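Local atomic coordinates of mandelate racemase/muconate lactonizing enzyme family protein (Roseovarius nubinhibens ISM, PDB entry 3U4F), a protein that binds magnesium in an enolase-superfamily barrel and is probably a hydro-lyase or a related enzyme of the mandelate racemase/muconate lactonizing group. Residues 141-146 against 167-172. Sequence-based numbering, arbitrary orientation.
Sequences MKRDIT and KVRAGA. With GAI (guanidine), chain F.
Arg143 crosses Arg169 at about a right angle and reaches the loop that follows it. Its chain is extended from CG to NE (chi3 178°), which carries the guanidinium past the Arg169 stem to the backbone of 170-172. There it grips one carbonyl side-on, with hydrogen bonds from NE (3.2 Å) and NH2 (3.0 Å) to Ala170 O, which sits in the guanidinium plane. The NH2 bond is the straighter, and NE approaches from above the carbonyl plane. NE also makes a weak hydrogen bond to Gly171 O. Arg169 CB lies over one guanidinium face, 3.7 Å from Arg143 CZ, and the backbone of Ala172 lies over the other. With an alanine at Arg143 both donors to Ala170 O are gone, and 170-172 would probably be held less firmly to the 141-146 loop.

The Arg169 chain bends at chi2 (-73°); its guanidinium plane is 68° from that of Arg143, and its edge meets the bound guanidine. Its NH2 lies 2.9 Å from GAI N1 and 3.5 Å from SE of Met141, a selenomethionine; NE donates a hydrogen bond to Ser140 O. A water bridges Lys142 O and Arg169 N.

Met141, Lys167 and Arg169 line the guanidine pocket, beside the magnesium ligand Asp205. The contact joins the loop between strand 132-139 and helix 147-161 to the end of the parallel neighbour strand 165-169, in the enolase-superfamily barrel. Strand 201-205 flanks that strand, and helix 184-196 packs against Val168 and Ala170.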
loop_
_atom_site.group_PDB
_atom_site.type_symbol
_atom_site.label_atom_id
_atom_site.label_comp_id
_atom_site.label_asym_id
_atom_site.label_seq_id
_atom_site.Cartn_x
_atom_site.Cartn_y
_atom_site.Cartn_z
HETATM N N MSE A 141 15.759 5.150 19.139
HETATM C CA MSE A 141 15.566 4.542 17.818
HETATM C C MSE A 141 16.634 3.497 17.525
HETATM O O MSE A 141 16.497 2.735 16.568
HETATM C CB MSE A 141 15.603 5.632 16.711
HETATM C CG MSE A 141 14.589 6.755 16.909
HETATM SE SE MSE A 141 12.762 6.000 16.894
HETATM C CE MSE A 141 11.855 7.201 18.137
ATOM N N LYS A 142 17.688 3.444 18.343
ATOM C CA LYS A 142 18.920 2.742 17.936
ATOM C C LYS A 142 19.016 1.293 18.378
ATOM O O LYS A 142 18.638 0.962 19.490
ATOM C CB LYS A 142 20.144 3.508 18.466
ATOM C CG LYS A 142 20.402 4.850 17.761
ATOM C CD LYS A 142 21.720 5.456 18.232
ATOM C CE LYS A 142 22.162 6.602 17.333
ATOM N NZ LYS A 142 23.567 7.055 17.602
ATOM N N ARG A 143 19.549 0.441 17.504
ATOM C CA ARG A 143 20.011 -0.894 17.908
ATOM C C ARG A 143 21.530 -1.029 17.914
ATOM O O ARG A 143 22.056 -1.995 18.500
ATOM C CB ARG A 143 19.429 -1.992 17.010
ATOM C CG ARG A 143 18.044 -2.416 17.419
ATOM C CD ARG A 143 17.344 -3.207 16.323
ATOM N NE ARG A 143 16.038 -3.611 16.799
ATOM C CZ ARG A 143 14.938 -2.914 16.564
ATOM N NH1 ARG A 143 14.996 -1.802 15.819
ATOM N NH2 ARG A 143 13.801 -3.316 17.091
ATOM N N ASP A 144 22.235 -0.083 17.287
ATOM C CA ASP A 144 23.702 -0.154 17.280
ATOM C C ASP A 144 24.361 0.210 18.623
ATOM O O ASP A 144 25.530 -0.146 18.900
ATOM C CB ASP A 144 24.323 0.574 16.066
ATOM C CG ASP A 144 23.949 2.045 15.979
ATOM O OD1 ASP A 144 22.811 2.427 16.324
ATOM O OD2 ASP A 144 24.807 2.827 15.509
ATOM N N ILE A 145 23.587 0.822 19.501
ATOM C CA ILE A 145 24.056 1.254 20.806
ATOM C C ILE A 145 24.147 0.074 21.796
ATOM O O ILE A 145 23.278 -0.790 21.811
ATOM C CB ILE A 145 23.105 2.393 21.332
ATOM C CG1 ILE A 145 23.704 3.121 22.537
ATOM C CG2 ILE A 145 21.655 1.879 21.566
ATOM C CD1 ILE A 145 22.971 4.437 22.899
ATOM N N THR A 146 25.183 0.050 22.635
ATOM C CA THR A 146 25.319 -1.007 23.640
ATOM C C THR A 146 24.282 -0.784 24.728
ATOM O O THR A 146 23.891 0.360 24.964
ATOM C CB THR A 146 26.745 -1.043 24.292
ATOM O OG1 THR A 146 26.974 0.160 25.051
ATOM C CG2 THR A 146 27.843 -1.192 23.226
ATOM N N LYS A 167 11.881 3.913 26.269
ATOM C CA LYS A 167 11.728 2.771 25.360
ATOM C C LYS A 167 13.044 2.461 24.653
ATOM O O LYS A 167 13.694 3.372 24.113
ATOM C CB LYS A 167 10.589 2.991 24.339
ATOM C CG LYS A 167 10.306 1.760 23.470
ATOM C CD LYS A 167 9.022 1.898 22.666
ATOM C CE LYS A 167 9.280 2.615 21.356
ATOM N NZ LYS A 167 7.983 2.745 20.649
ATOM N N VAL A 168 13.431 1.181 24.653
ATOM C CA VAL A 168 14.632 0.724 23.951
ATOM C C VAL A 168 14.248 -0.365 22.940
ATOM O O VAL A 168 13.078 -0.713 22.819
ATOM C CB VAL A 168 15.714 0.210 24.967
ATOM C CG1 VAL A 168 16.058 1.307 25.941
ATOM C CG2 VAL A 168 15.209 -1.004 25.676
ATOM N N ARG A 169 15.214 -0.876 22.189
ATOM C CA ARG A 169 14.932 -1.804 21.109
ATOM C C ARG A 169 15.347 -3.233 21.482
ATOM O O ARG A 169 16.368 -3.421 22.129
ATOM C CB ARG A 169 15.695 -1.385 19.867
ATOM C CG ARG A 169 15.393 0.051 19.424
ATOM C CD ARG A 169 13.978 0.143 18.802
ATOM N NE ARG A 169 13.430 1.505 18.957
ATOM C CZ ARG A 169 12.271 1.894 18.448
ATOM N NH1 ARG A 169 11.581 1.057 17.673
ATOM N NH2 ARG A 169 11.809 3.114 18.712
ATOM N N ALA A 170 14.566 -4.207 21.035
ATOM C CA ALA A 170 14.901 -5.642 21.121
ATOM C C ALA A 170 15.131 -6.215 19.724
ATOM O O ALA A 170 14.606 -5.698 18.740
ATOM C CB ALA A 170 13.768 -6.401 21.771
ATOM N N GLY A 171 15.908 -7.295 19.641
ATOM C CA GLY A 171 16.047 -8.011 18.365
ATOM C C GLY A 171 16.759 -7.196 17.317
ATOM O O GLY A 171 17.455 -6.243 17.622
ATOM N N ALA A 172 16.601 -7.601 16.066
ATOM C CA ALA A 172 17.052 -6.804 14.934
ATOM C C ALA A 172 15.784 -6.379 14.194
ATOM O O ALA A 172 14.774 -7.096 14.223
ATOM C CB ALA A 172 17.970 -7.640 14.038
HETATM C C GAI F . 8.761 3.029 17.144
HETATM N N1 GAI F . 9.503 4.100 17.253
HETATM N N2 GAI F . 8.981 2.011 16.237
HETATM N N3 GAI F . 7.668 2.885 17.912
HETATM O O HOH W 1 18.098 0.114 22.198
#